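Local coordinates for anopheles Plasmodium-responsive Leucine-rich repeat protein 1B (Anopheles gambiae, PDB 4XGO) that probably acts in the mosquito's response to Plasmodium, interacting with the related protein LRIM1, and is represented here by its leucine-rich repeat domain, at residues Met99-Ile110 / Asn123-Val134. Sequence-based numbering, arbitrary orientation. Where two conformers were deposited one is given.
Sequences MMSMSNNNLERI and NLQLSSNRLTHV. Unlike the reference sequence in segment 99-110: Met100 (reference Leu). With NAG (2-acetamido-2-deoxy-beta-D-glucopyranose), chain C.
Arg130 reaches back from its own coil to hold the preceding one: its guanidinium meets Asn106 O side-on, NE and NH2 (2.9 Å) both donating to that one oxygen, which lies close to the guanidinium plane. Only NH2 comes in on a carbonyl lone pair; NE approaches from above the carbonyl plane. NH2 also forms a salt bridge with Glu108 OE2 at 2.7 Å, the carboxylate turned 76° from the guanidinium; the two-nitrogen grip on Asn106 O, helped by this salt bridge, probably limits the rotation of the guanidinium. Further along, the Arg109 guanidinium lies flat on the His133 ring, with centres 4.5 Å apart. With CG anti to the backbone N (chi1 179°), the His133 ring lies against the guanidinium, while CB covers part of the same group; Glu111 forms a salt bridge with Arg109 NH2, and His133 NE2 is hydrogen-bonded to Asp112.

These segments are equivalent parts of successive coils in a leucine-rich repeat solenoid, where strands 99-101 and 123-125 run parallel on the concave side and the following turns carry the repeat's asparagine. That residue, Asn129, is buried: ND2 donates an almost straight bond to Met102 O (3.0 Å, 177°) and another to Leu126 O, tying its own turn to the previous coil. An amide suits the place because its two hydrogens can serve two backbone carbonyls at once. Asn105 is its counterpart one coil earlier, with OD1 accepting from Leu83 N.

Inside, Leu126 CD2 packs against Met102 CB (4.0 Å), while Leu131 CD2 lies against Ile110 CG1; branched leucine ends thus meet inner chain carbons, apolar contacts suited to the buried interior between coils. At the surface, the short hydroxyls of Ser127 and Ser128, with Asn104 OD1, share a water with O6 of the attached N-acetylglucosamine.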
loop_
_atom_site.group_PDB
_atom_site.type_symbol
_atom_site.label_atom_id
_atom_site.label_comp_id
_atom_site.label_asym_id
_atom_site.label_seq_id
_atom_site.Cartn_x
_atom_site.Cartn_y
_atom_site.Cartn_z
ATOM N N MET A 99 15.200 14.538 14.008
ATOM C CA MET A 99 14.475 13.856 12.935
ATOM C C MET A 99 13.162 13.333 13.466
ATOM O O MET A 99 13.115 12.642 14.495
ATOM C CB MET A 99 15.269 12.679 12.365
ATOM C CG MET A 99 14.433 11.791 11.440
ATOM S SD MET A 99 15.442 10.586 10.589
ATOM C CE MET A 99 16.367 11.617 9.458
ATOM N N MET A 100 12.090 13.653 12.757
ATOM C CA MET A 100 10.776 13.187 13.126
ATOM C C MET A 100 10.086 12.720 11.861
ATOM O O MET A 100 9.922 13.508 10.918
ATOM C CB MET A 100 9.993 14.306 13.820
ATOM C CG MET A 100 8.891 13.816 14.745
ATOM S SD MET A 100 7.472 13.151 13.872
ATOM C CE MET A 100 6.662 14.620 13.262
ATOM N N SER A 101 9.713 11.448 11.831
ATOM C CA SER A 101 9.040 10.902 10.690
ATOM C C SER A 101 7.664 10.402 11.082
ATOM O O SER A 101 7.519 9.606 12.010
ATOM C CB SER A 101 9.895 9.784 10.086
ATOM O OG SER A 101 9.486 9.490 8.790
ATOM N N MET A 102 6.659 10.847 10.338
ATOM C CA MET A 102 5.285 10.424 10.549
ATOM C C MET A 102 4.542 10.309 9.205
ATOM O O MET A 102 3.379 10.687 9.067
ATOM C CB MET A 102 4.642 11.453 11.469
ATOM C CG MET A 102 3.523 10.919 12.299
ATOM S SD MET A 102 3.127 12.180 13.548
ATOM C CE MET A 102 4.110 11.724 14.960
ATOM N N SER A 103 5.226 9.753 8.222
ATOM C CA SER A 103 4.596 9.517 6.940
ATOM C C SER A 103 3.511 8.457 7.085
ATOM O O SER A 103 3.523 7.656 8.015
ATOM C CB SER A 103 5.611 9.107 5.872
ATOM O OG SER A 103 6.058 7.771 6.073
ATOM N N ASN A 104 2.555 8.471 6.162
ATOM C CA ASN A 104 1.569 7.401 6.089
ATOM C C ASN A 104 0.757 7.241 7.371
ATOM O O ASN A 104 0.525 6.134 7.848
ATOM C CB ASN A 104 2.261 6.088 5.686
ATOM C CG ASN A 104 2.861 6.149 4.293
ATOM O OD1 ASN A 104 4.018 6.546 4.099
ATOM N ND2 ASN A 104 2.057 5.827 3.307
ATOM N N ASN A 105 0.356 8.369 7.950
ATOM C CA ASN A 105 -0.707 8.397 8.945
ATOM C C ASN A 105 -1.942 9.077 8.313
ATOM O O ASN A 105 -2.072 9.104 7.087
ATOM C CB ASN A 105 -0.237 9.114 10.219
ATOM C CG ASN A 105 0.633 8.226 11.108
ATOM O OD1 ASN A 105 0.166 7.694 12.102
ATOM N ND2 ASN A 105 1.886 8.047 10.731
ATOM N N ASN A 106 -2.848 9.570 9.146
ATOM C CA ASN A 106 -4.040 10.263 8.674
ATOM C C ASN A 106 -4.073 11.682 9.197
ATOM O O ASN A 106 -5.162 12.232 9.459
ATOM C CB ASN A 106 -5.301 9.514 9.131
ATOM C CG ASN A 106 -5.366 8.095 8.603
ATOM O OD1 ASN A 106 -5.707 7.163 9.339
ATOM N ND2 ASN A 106 -5.056 7.918 7.339
ATOM N N LEU A 107 -2.910 12.318 9.305
ATOM C CA LEU A 107 -2.854 13.634 9.939
ATOM C C LEU A 107 -3.542 14.688 9.093
ATOM O O LEU A 107 -3.330 14.745 7.874
ATOM C CB LEU A 107 -1.425 14.052 10.177
ATOM C CG LEU A 107 -0.639 13.225 11.184
ATOM C CD1 LEU A 107 0.794 13.696 11.030
ATOM C CD2 LEU A 107 -1.160 13.405 12.595
ATOM N N GLU A 108 -4.398 15.477 9.742
ATOM C CA GLU A 108 -5.180 16.534 9.066
ATOM C C GLU A 108 -4.498 17.886 9.217
ATOM O O GLU A 108 -4.501 18.696 8.297
ATOM C CB GLU A 108 -6.597 16.572 9.637
ATOM C CG GLU A 108 -7.297 15.224 9.544
ATOM C CD GLU A 108 -8.590 15.147 10.323
ATOM O OE1 GLU A 108 -9.119 16.204 10.759
ATOM O OE2 GLU A 108 -9.091 14.012 10.489
ATOM N N ARG A 109 -3.928 18.147 10.390
ATOM C CA ARG A 109 -3.267 19.418 10.660
ATOM C C ARG A 109 -2.067 19.232 11.568
ATOM O O ARG A 109 -2.058 18.333 12.386
ATOM C CB ARG A 109 -4.235 20.383 11.350
ATOM C CG ARG A 109 -5.399 20.871 10.507
ATOM C CD ARG A 109 -6.365 21.689 11.370
ATOM N NE ARG A 109 -5.671 22.790 12.041
ATOM C CZ ARG A 109 -5.467 24.005 11.537
ATOM N NH1 ARG A 109 -5.929 24.358 10.353
ATOM N NH2 ARG A 109 -4.815 24.903 12.261
ATOM N N ILE A 110 -1.074 20.099 11.401
ATOM C CA ILE A 110 -0.017 20.316 12.384
ATOM C C ILE A 110 -0.205 21.714 12.915
ATOM O O ILE A 110 -0.036 22.681 12.166
ATOM C CB ILE A 110 1.387 20.285 11.747
ATOM C CG1 ILE A 110 1.657 18.947 11.063
ATOM C CG2 ILE A 110 2.457 20.608 12.786
ATOM C CD1 ILE A 110 1.661 17.749 11.966
ATOM N N ASN A 123 15.160 17.300 10.049
ATOM C CA ASN A 123 14.600 16.375 9.072
ATOM C C ASN A 123 13.171 16.036 9.468
ATOM O O ASN A 123 12.939 15.485 10.535
ATOM C CB ASN A 123 15.473 15.124 8.976
ATOM C CG ASN A 123 16.908 15.447 8.582
ATOM O OD1 ASN A 123 17.201 15.742 7.420
ATOM N ND2 ASN A 123 17.813 15.387 9.547
ATOM N N LEU A 124 12.229 16.384 8.592
ATOM C CA LEU A 124 10.825 16.234 8.887
ATOM C C LEU A 124 10.140 15.530 7.711
ATOM O O LEU A 124 10.188 16.016 6.564
ATOM C CB LEU A 124 10.204 17.600 9.139
ATOM C CG LEU A 124 8.712 17.643 9.436
ATOM C CD1 LEU A 124 8.337 16.787 10.635
ATOM C CD2 LEU A 124 8.275 19.084 9.647
ATOM N N GLN A 125 9.522 14.397 8.017
ATOM C CA GLN A 125 8.872 13.560 7.015
ATOM C C GLN A 125 7.409 13.417 7.381
ATOM O O GLN A 125 7.082 12.814 8.416
ATOM C CB GLN A 125 9.522 12.183 6.992
ATOM C CG GLN A 125 10.997 12.203 6.652
ATOM C CD GLN A 125 11.241 12.666 5.248
ATOM O OE1 GLN A 125 10.658 12.129 4.298
ATOM N NE2 GLN A 125 12.107 13.677 5.093
ATOM N N LEU A 126 6.540 14.003 6.555
ATOM C CA LEU A 126 5.104 14.013 6.764
ATOM C C LEU A 126 4.347 13.597 5.507
ATOM O O LEU A 126 3.142 13.902 5.373
ATOM C CB LEU A 126 4.655 15.414 7.181
ATOM C CG LEU A 126 5.139 15.877 8.564
ATOM C CD1 LEU A 126 4.809 17.331 8.814
ATOM C CD2 LEU A 126 4.561 14.996 9.649
ATOM N N SER A 127 5.023 12.890 4.601
ATOM C CA SER A 127 4.385 12.508 3.353
ATOM C C SER A 127 3.214 11.549 3.599
ATOM O O SER A 127 3.188 10.820 4.573
ATOM C CB SER A 127 5.398 11.879 2.399
ATOM O OG SER A 127 5.792 10.611 2.878
ATOM N N SER A 128 2.230 11.594 2.701
ATOM C CA SER A 128 1.140 10.619 2.680
ATOM C C SER A 128 0.302 10.668 3.955
ATOM O O SER A 128 0.050 9.653 4.597
ATOM C CB SER A 128 1.645 9.199 2.390
ATOM O OG SER A 128 2.283 9.121 1.123
ATOM N N ASN A 129 -0.115 11.868 4.307
ATOM C CA ASN A 129 -1.160 12.078 5.292
ATOM C C ASN A 129 -2.357 12.754 4.592
ATOM O O ASN A 129 -2.565 12.530 3.395
ATOM C CB ASN A 129 -0.593 12.910 6.427
ATOM C CG ASN A 129 0.253 12.083 7.372
ATOM O OD1 ASN A 129 -0.279 11.369 8.206
ATOM N ND2 ASN A 129 1.552 12.217 7.275
ATOM N N ARG A 130 -3.137 13.549 5.326
ATOM C CA ARG A 130 -4.226 14.344 4.735
ATOM C C ARG A 130 -4.093 15.807 5.121
ATOM O O ARG A 130 -5.097 16.477 5.422
ATOM C CB ARG A 130 -5.584 13.850 5.223
ATOM C CG ARG A 130 -5.887 12.387 5.009
ATOM C CD ARG A 130 -7.216 12.030 5.675
ATOM N NE ARG A 130 -7.162 12.075 7.138
ATOM C CZ ARG A 130 -8.164 11.746 7.954
ATOM N NH1 ARG A 130 -9.342 11.371 7.445
ATOM N NH2 ARG A 130 -8.000 11.795 9.287
ATOM N N LEU A 131 -2.859 16.303 5.143
ATOM C CA LEU A 131 -2.565 17.599 5.732
ATOM C C LEU A 131 -3.137 18.742 4.918
ATOM O O LEU A 131 -2.876 18.836 3.726
ATOM C CB LEU A 131 -1.070 17.797 5.889
ATOM C CG LEU A 131 -0.460 16.945 7.010
ATOM C CD1 LEU A 131 1.050 17.035 6.900
ATOM C CD2 LEU A 131 -0.946 17.436 8.370
ATOM N N THR A 132 -3.898 19.611 5.582
ATOM C CA THR A 132 -4.342 20.860 4.965
ATOM C C THR A 132 -3.643 22.078 5.554
ATOM O O THR A 132 -3.784 23.191 5.041
ATOM C CB THR A 132 -5.848 21.038 5.164
ATOM O OG1 THR A 132 -6.145 20.974 6.563
ATOM C CG2 THR A 132 -6.607 19.953 4.407
ATOM N N HIS A 133 -2.929 21.886 6.658
ATOM C CA HIS A 133 -2.204 22.956 7.281
ATOM C C HIS A 133 -0.939 22.433 7.945
ATOM O O HIS A 133 -1.003 21.523 8.762
ATOM C CB HIS A 133 -3.064 23.617 8.363
ATOM C CG HIS A 133 -2.368 24.728 9.075
ATOM N ND1 HIS A 133 -2.297 26.008 8.560
ATOM C CD2 HIS A 133 -1.661 24.747 10.228
ATOM C CE1 HIS A 133 -1.615 26.777 9.393
ATOM N NE2 HIS A 133 -1.210 26.034 10.406
ATOM N N VAL A 134 0.190 23.028 7.575
ATOM C CA VAL A 134 1.426 22.916 8.315
ATOM C C VAL A 134 2.294 24.128 7.972
ATOM O O VAL A 134 2.659 24.320 6.807
ATOM C CB VAL A 134 2.181 21.590 8.072
ATOM C CG1 VAL A 134 2.441 21.340 6.595
ATOM C CG2 VAL A 134 3.471 21.584 8.880
HETATM C C1 NAG C . 9.117 12.131 -0.277
HETATM C C2 NAG C . 10.303 11.558 -1.050
HETATM C C3 NAG C . 9.803 10.645 -2.175
HETATM C C4 NAG C . 8.881 9.565 -1.632
HETATM C C5 NAG C . 7.825 10.205 -0.723
HETATM C C6 NAG C . 7.016 9.108 -0.026
HETATM C C7 NAG C . 12.346 12.666 -1.776
HETATM C C8 NAG C . 12.979 13.797 -2.520
HETATM N N2 NAG C . 11.024 12.616 -1.699
HETATM O O3 NAG C . 10.888 10.084 -2.897
HETATM O O4 NAG C . 8.147 8.966 -2.707
HETATM O O5 NAG C . 8.408 11.042 0.264
HETATM O O6 NAG C . 5.753 9.135 -0.663
HETATM O O7 NAG C . 13.057 11.820 -1.253
HETATM O O HOH W 1 4.696 8.354 1.902
HETATM O O HOH W 2 -7.014 23.142 7.918
#